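Local coordinates for protein fuculose-1-phosphate aldolase (Thermus thermophilus, PDB 2FK5) that belongs to the class II aldolase and adducin family, with an alpha/beta fold built on a mixed sheet, and forms an assembly of several copies, at residues P106-G111 with A180-Y185; R92-L97 with A145-G150; N28-V31 with G36-I39. All coordinates share one frame; numbering follows the deposited sequence.

Interaction 1 (P106-G111 with A180-Y185); sequences PLDLEG and AQILLY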
# COMPACT_ATOMS: atom_id res chain seq x y z
N PRO A 106 15.85 -2.16 -26.08
CA PRO A 106 16.40 -1.96 -24.73
C PRO A 106 17.92 -1.92 -24.66
O PRO A 106 18.60 -2.60 -25.41
CB PRO A 106 15.85 -3.15 -23.95
CG PRO A 106 14.57 -3.47 -24.66
CD PRO A 106 14.98 -3.34 -26.11
N LEU A 107 18.43 -1.12 -23.73
CA LEU A 107 19.87 -1.01 -23.51
C LEU A 107 20.27 -1.94 -22.37
O LEU A 107 21.42 -2.39 -22.29
CB LEU A 107 20.25 0.42 -23.10
CG LEU A 107 20.13 1.54 -24.13
CD1 LEU A 107 20.38 2.87 -23.43
CD2 LEU A 107 21.15 1.33 -25.24
N ASP A 108 19.32 -2.23 -21.48
CA ASP A 108 19.59 -3.07 -20.31
C ASP A 108 19.45 -4.56 -20.59
O ASP A 108 18.66 -4.97 -21.42
CB ASP A 108 18.66 -2.68 -19.17
CG ASP A 108 17.19 -2.87 -19.52
OD1 ASP A 108 16.70 -2.19 -20.44
OD2 ASP A 108 16.52 -3.70 -18.87
N LEU A 109 20.23 -5.36 -19.86
CA LEU A 109 20.20 -6.81 -20.06
C LEU A 109 18.83 -7.45 -19.92
O LEU A 109 18.45 -8.27 -20.76
CB LEU A 109 21.17 -7.50 -19.09
CG LEU A 109 21.36 -9.00 -19.34
CD2 LEU A 109 22.23 -9.59 -18.23
N GLU A 110 18.09 -7.11 -18.87
CA GLU A 110 16.76 -7.70 -18.68
C GLU A 110 15.88 -7.44 -19.91
O GLU A 110 15.23 -8.35 -20.43
CB GLU A 110 16.09 -7.12 -17.43
CD GLU A 110 16.05 -8.94 -15.67
OE1 GLU A 110 16.66 -9.63 -14.83
N GLY A 111 15.88 -6.20 -20.38
CA GLY A 111 15.08 -5.85 -21.53
C GLY A 111 15.54 -6.55 -22.80
O GLY A 111 14.72 -7.00 -23.60
N ALA A 180 12.17 1.43 -21.16
CA ALA A 180 11.86 2.72 -21.77
C ALA A 180 12.40 3.86 -20.90
O ALA A 180 12.99 4.83 -21.41
CB ALA A 180 10.35 2.88 -21.95
N GLN A 181 12.20 3.76 -19.59
CA GLN A 181 12.71 4.77 -18.67
C GLN A 181 14.23 4.81 -18.73
O GLN A 181 14.82 5.88 -18.76
CB GLN A 181 12.23 4.48 -17.24
CG GLN A 181 10.70 4.57 -17.12
CD GLN A 181 10.20 4.41 -15.70
OE1 GLN A 181 10.90 3.90 -14.84
NE2 GLN A 181 8.97 4.84 -15.46
N ILE A 182 14.87 3.65 -18.72
CA ILE A 182 16.33 3.61 -18.81
C ILE A 182 16.80 4.30 -20.09
O ILE A 182 17.78 5.06 -20.08
CB ILE A 182 16.85 2.16 -18.73
CG1 ILE A 182 16.68 1.63 -17.31
CG2 ILE A 182 18.33 2.09 -19.14
CD1 ILE A 182 17.05 0.16 -17.15
N LEU A 183 16.10 4.04 -21.20
CA LEU A 183 16.44 4.68 -22.47
C LEU A 183 16.33 6.20 -22.35
O LEU A 183 17.22 6.94 -22.79
CB LEU A 183 15.49 4.20 -23.58
CG LEU A 183 15.81 2.87 -24.25
CD1 LEU A 183 14.64 2.42 -25.13
CD2 LEU A 183 17.07 3.03 -25.08
N LEU A 184 15.24 6.66 -21.76
CA LEU A 184 15.02 8.10 -21.58
C LEU A 184 16.10 8.71 -20.69
O LEU A 184 16.72 9.70 -21.05
CB LEU A 184 13.64 8.36 -20.96
CG LEU A 184 13.36 9.82 -20.53
CD1 LEU A 184 13.29 10.73 -21.76
CD2 LEU A 184 12.04 9.87 -19.76
N TYR A 185 16.32 8.12 -19.52
CA TYR A 185 17.32 8.65 -18.59
C TYR A 185 18.70 8.68 -19.24
O TYR A 185 19.44 9.65 -19.12
CB TYR A 185 17.39 7.78 -17.33
CG TYR A 185 16.10 7.73 -16.53
CD1 TYR A 185 15.79 6.59 -15.79
CD2 TYR A 185 15.24 8.82 -16.47
CE1 TYR A 185 14.64 6.53 -15.01
CE2 TYR A 185 14.08 8.77 -15.68
CZ TYR A 185 13.80 7.62 -14.95
OH TYR A 185 12.67 7.55 -14.16
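The carboxylate of D108 is held at both oxygens, and its carbon end rests on I182 of the long helix 162-191. OD2 takes the backbone N-H of G111 at 3.0 Å from D108 OD2 to G111 N; the bond is bent (148°), and the donor stands well above the carboxylate plane. That makes D108 the N-cap of helix 109-114, closing off its first turn. OD1 is hydrogen-bonded to S179 OG, one turn back from L183 on the long helix, so a single carboxylate links the N-terminus of helix 109-114 to helix 162-191. The chi1 of 61° tucks CG between the backbone N and the carbonyl carbon, which curls the acid back over the start of its own helix. I182 comes in at about a right angle to D108, and its CD1 methyl lies 3.8 Å from D108 CB and the same distance from D108 CG.

One residue earlier, L107 meets L183. The L183 methyl CD2 reaches 3.5 Å from the branch carbon CG of L107 and 3.7 Å from L107 CD1, although the L183 side chain does not start out aimed at the loop. With its chi1 of -82°, CG stands beside the backbone N, and the branch extends from there to the loop. The same L107 also packs on H186 further along the helix and on F99 of a second subunit, while I182 touches V95 of that subunit.

Across the contact itself the fit is thus apolar, with about 220 Å² buried; among the side chains that touch, D108 is the polar one. Its negative charge sits where the helix dipole and backbone N-H would probably stabilise it, and the two bonds, one at each oxygen, together probably limit the carboxylate's rotation.

Interaction 2 (R92-L97 with A145-G150); sequences RVAVAL and ACLLRG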
# COMPACT_ATOMS: atom_id res chain seq x y z
N ARG A 92 3.75 4.96 -19.48
CA ARG A 92 3.90 6.35 -19.92
C ARG A 92 5.16 6.70 -20.69
O ARG A 92 5.07 7.34 -21.75
CB ARG A 92 3.75 7.28 -18.71
CG ARG A 92 2.48 7.02 -17.93
NE ARG A 92 1.28 7.37 -15.83
CZ ARG A 92 0.87 7.97 -14.72
NH1 ARG A 92 1.45 9.08 -14.30
NH2 ARG A 92 -0.12 7.44 -14.01
N VAL A 93 6.33 6.32 -20.18
CA VAL A 93 7.54 6.66 -20.91
C VAL A 93 7.62 5.91 -22.24
O VAL A 93 8.01 6.48 -23.25
CB VAL A 93 8.81 6.39 -20.09
CG1 VAL A 93 10.04 6.75 -20.94
CG2 VAL A 93 8.81 7.24 -18.81
N ALA A 94 7.25 4.63 -22.24
CA ALA A 94 7.28 3.84 -23.47
C ALA A 94 6.34 4.46 -24.51
O ALA A 94 6.66 4.51 -25.70
CB ALA A 94 6.87 2.38 -23.19
N VAL A 95 5.18 4.93 -24.06
CA VAL A 95 4.23 5.54 -24.98
C VAL A 95 4.78 6.84 -25.54
O VAL A 95 4.61 7.13 -26.72
CB VAL A 95 2.85 5.78 -24.32
CG1 VAL A 95 2.00 6.67 -25.21
CG2 VAL A 95 2.14 4.44 -24.11
N ALA A 96 5.46 7.62 -24.69
CA ALA A 96 6.04 8.87 -25.15
C ALA A 96 7.10 8.55 -26.20
O ALA A 96 7.18 9.20 -27.25
CB ALA A 96 6.67 9.63 -23.99
N LEU A 97 7.91 7.53 -25.94
CA LEU A 97 8.94 7.16 -26.91
C LEU A 97 8.35 6.57 -28.19
O LEU A 97 8.97 6.64 -29.25
CB LEU A 97 9.92 6.14 -26.31
CG LEU A 97 10.61 6.51 -24.99
CD1 LEU A 97 11.90 5.70 -24.86
CD2 LEU A 97 10.92 7.99 -24.94
N ALA A 145 6.11 -8.65 -27.19
CA ALA A 145 5.42 -7.42 -26.84
C ALA A 145 5.47 -6.41 -27.98
O ALA A 145 6.36 -6.47 -28.83
CB ALA A 145 6.05 -6.81 -25.59
N CYS A 146 4.52 -5.50 -27.99
CA CYS A 146 4.51 -4.47 -29.01
C CYS A 146 3.90 -3.20 -28.47
O CYS A 146 3.18 -3.21 -27.46
CB CYS A 146 3.73 -4.94 -30.25
SG CYS A 146 1.98 -5.23 -29.99
N LEU A 147 4.23 -2.09 -29.13
CA LEU A 147 3.72 -0.79 -28.75
C LEU A 147 2.78 -0.28 -29.82
O LEU A 147 3.04 -0.43 -31.01
CB LEU A 147 4.88 0.21 -28.62
CG LEU A 147 5.63 0.23 -27.30
CD1 LEU A 147 7.02 0.81 -27.50
CD2 LEU A 147 4.81 1.05 -26.30
N LEU A 148 1.67 0.32 -29.38
CA LEU A 148 0.70 0.91 -30.30
C LEU A 148 0.95 2.40 -30.14
O LEU A 148 0.67 2.97 -29.09
CB LEU A 148 -0.72 0.57 -29.87
CG LEU A 148 -1.30 -0.71 -30.47
CD2 LEU A 148 -1.28 -0.59 -32.00
N ARG A 149 1.50 3.03 -31.17
CA ARG A 149 1.83 4.45 -31.08
C ARG A 149 0.74 5.30 -30.46
O ARG A 149 -0.40 5.31 -30.92
CB ARG A 149 2.21 5.00 -32.46
CG ARG A 149 2.55 6.49 -32.44
CD ARG A 149 3.31 6.89 -33.68
NE ARG A 149 4.62 6.24 -33.73
CZ ARG A 149 5.36 6.12 -34.83
NH1 ARG A 149 4.91 6.62 -35.98
N GLY A 150 1.11 5.99 -29.39
CA GLY A 150 0.18 6.88 -28.72
C GLY A 150 -0.93 6.23 -27.93
O GLY A 150 -1.78 6.93 -27.39
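L147 leaves its strand toward helix 92-98, and its CD2 methyl lies 4.0 Å from A94 CB and equally far from A94 O. The other methyl touches the carbonyl oxygen, with L147 CD1 4.1 Å from A94 O, so one helical residue receives both branches of the leucine at ordinary van der Waals distance. The short A94 side chain probably lets the helix approach this closely. Further along, V95 lays CG1 against the backbone of G150, 4.0 Å from G150 CA; anti to its own backbone N (chi1 168°), that methyl is carried to the glycine. G150 makes the turn out of the strand with a positive phi (72°), a conformation that glycine favours.

This side is snug and buried, while the flanks are looser. R149, partly exposed, starts away from the helix, and R92, also partly exposed, takes no part in the packing and forms a salt bridge with E178 of a third subunit. S98 sews up the end: its OG is hydrogen-bonded to both V95 O and G150 N, and R149 NE binds S98 O.

Helix 92-98 thus packs against the C-terminal end of strand 145-148 and the turn after it, helix against sheet as in alpha/beta folds, here that of the class II aldolase family.

Interaction 3 (N28-V31 with G36-I39); sequences NFSV and GFLI. With SO4 (sulfate ion), chain C.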
# COMPACT_ATOMS: atom_id res chain seq x y z
N ASN A 28 -6.23 -3.65 -19.69
CA ASN A 28 -7.01 -4.86 -19.53
C ASN A 28 -6.11 -6.06 -19.67
O ASN A 28 -5.04 -5.98 -20.27
CB ASN A 28 -8.13 -4.89 -20.57
CG ASN A 28 -7.69 -4.35 -21.91
OD1 ASN A 28 -6.92 -4.99 -22.62
ND2 ASN A 28 -8.17 -3.15 -22.25
N PHE A 29 -6.51 -7.19 -19.10
CA PHE A 29 -5.71 -8.38 -19.24
C PHE A 29 -6.58 -9.61 -19.29
O PHE A 29 -7.72 -9.59 -18.84
CB PHE A 29 -4.65 -8.51 -18.13
CG PHE A 29 -5.02 -7.83 -16.85
CD1 PHE A 29 -5.49 -8.57 -15.77
CD2 PHE A 29 -4.84 -6.46 -16.70
CE1 PHE A 29 -5.78 -7.94 -14.55
CE2 PHE A 29 -5.13 -5.83 -15.50
CZ PHE A 29 -5.60 -6.57 -14.43
N SER A 30 -6.01 -10.67 -19.86
CA SER A 30 -6.75 -11.91 -20.03
C SER A 30 -5.83 -13.11 -20.04
O SER A 30 -4.60 -12.98 -20.12
CB SER A 30 -7.47 -11.87 -21.37
OG SER A 30 -6.51 -11.80 -22.42
N VAL A 31 -6.45 -14.29 -19.98
CA VAL A 31 -5.72 -15.55 -20.05
C VAL A 31 -6.54 -16.47 -20.97
O VAL A 31 -7.76 -16.36 -21.04
CB VAL A 31 -5.56 -16.24 -18.67
CG1 VAL A 31 -4.76 -15.34 -17.74
CG2 VAL A 31 -6.92 -16.56 -18.07
N GLY A 36 -12.12 -20.19 -24.52
CA GLY A 36 -11.72 -19.04 -25.31
C GLY A 36 -10.74 -18.27 -24.45
O GLY A 36 -9.56 -18.62 -24.40
N PHE A 37 -11.22 -17.23 -23.77
CA PHE A 37 -10.37 -16.45 -22.87
C PHE A 37 -11.17 -15.69 -21.80
O PHE A 37 -12.34 -15.34 -21.99
CB PHE A 37 -9.45 -15.48 -23.66
CG PHE A 37 -10.17 -14.39 -24.38
CD1 PHE A 37 -10.41 -13.16 -23.77
CD2 PHE A 37 -10.60 -14.57 -25.70
CE1 PHE A 37 -11.04 -12.13 -24.45
CE2 PHE A 37 -11.24 -13.54 -26.39
CZ PHE A 37 -11.46 -12.32 -25.77
N LEU A 38 -10.52 -15.47 -20.66
CA LEU A 38 -11.10 -14.78 -19.52
C LEU A 38 -10.48 -13.39 -19.51
O LEU A 38 -9.27 -13.27 -19.49
CB LEU A 38 -10.73 -15.53 -18.23
CG LEU A 38 -11.34 -15.07 -16.91
CD1 LEU A 38 -12.85 -15.20 -16.98
CD2 LEU A 38 -10.79 -15.90 -15.75
N ILE A 39 -11.30 -12.35 -19.51
CA ILE A 39 -10.78 -10.99 -19.55
C ILE A 39 -11.53 -10.07 -18.61
O ILE A 39 -12.67 -10.35 -18.22
CB ILE A 39 -10.88 -10.45 -21.01
CG1 ILE A 39 -10.18 -9.10 -21.15
CG2 ILE A 39 -12.34 -10.32 -21.41
CD1 ILE A 39 -10.03 -8.67 -22.61
S SO4 C . -11.61 -1.29 -20.82
O1 SO4 C . -10.84 -2.61 -20.86
O2 SO4 C . -12.87 -1.47 -21.66
O3 SO4 C . -12.03 -1.08 -19.48
O4 SO4 C . -10.80 -0.38 -21.55
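The F37 ring is approached obliquely by S30 CB, which sits 4.0 Å from F37 CD1, and I39 CB lies at the ring's edge, in its plane. The second flat group is the N28 amide. Its ND2 gives a moderately bent hydrogen bond to sulfate O1, 3.1 Å from N28 ND2. A chi1 of 38° sets CG of N28 between the backbone N and the carbonyl carbon, and from there the amide extends to the anion. From helix 71-80, H74 NE2 bonds to N28 OD1 and H74 ND1 to S30 OG, which is also hydrogen-bonded to Y78 OH, while the Y78 ring meets that of F37 with the planes at about 35°. The amide is thus gripped at both ends, which fixes its flip, and the histidine is pinned at both nitrogens.

These residues belong to a beta hairpin, strands 28-32 and 36-40, at one side of the mixed sheet. The axes of the short strand segments run antiparallel, with 142° between their directions, so the pair is twisted. V31 and L38 form a hydrogen-bonded pair: V31 N lies 3.0 Å from L38 O, and L38 N 2.9 Å from V31 O. S30 and I39 are a non-hydrogen-bonded pair, their side chains meeting at CB to CB, 3.7 Å between S30 and I39. F29 O accepts a CA-H contact from I39, 3.4 Å from I39 CA.

On the opposite face from S30 and I39, V31 and L38 lie side by side and point the same way, with V31 CG2 4.0 Å from L38 CB; L5 of helix 3-18 packs on both. The sulfate, probably from the crystallisation liquor, is also hydrogen-bonded to K46 NZ and to hydroxyls and backbone N-H groups of residues 42-43 and 68-69.

Interactions 1 and 2 are neighbours: A180 and Q181 of the long helix pack directly on V93 and A94 of helix 92-98, and the centres lie 13 Å apart. Both sit near subunit boundaries. Interaction 3 lies on the other side of the chain's centre and does not touch either, but its hairpin belongs to the same sheet as the strand of interaction 2. Interactions 2 and 3 are buried; interaction 1 is only partly so, at the periphery. Chemistry follows place: methyl packing joins helix to sheet in 92-97/145-150, leucine and isoleucine packing beside a capping carboxylate serves 106-111/180-185, and paired backbone hydrogen bonds plus an amide bonded to a sulfate ion mark 28-31/36-39.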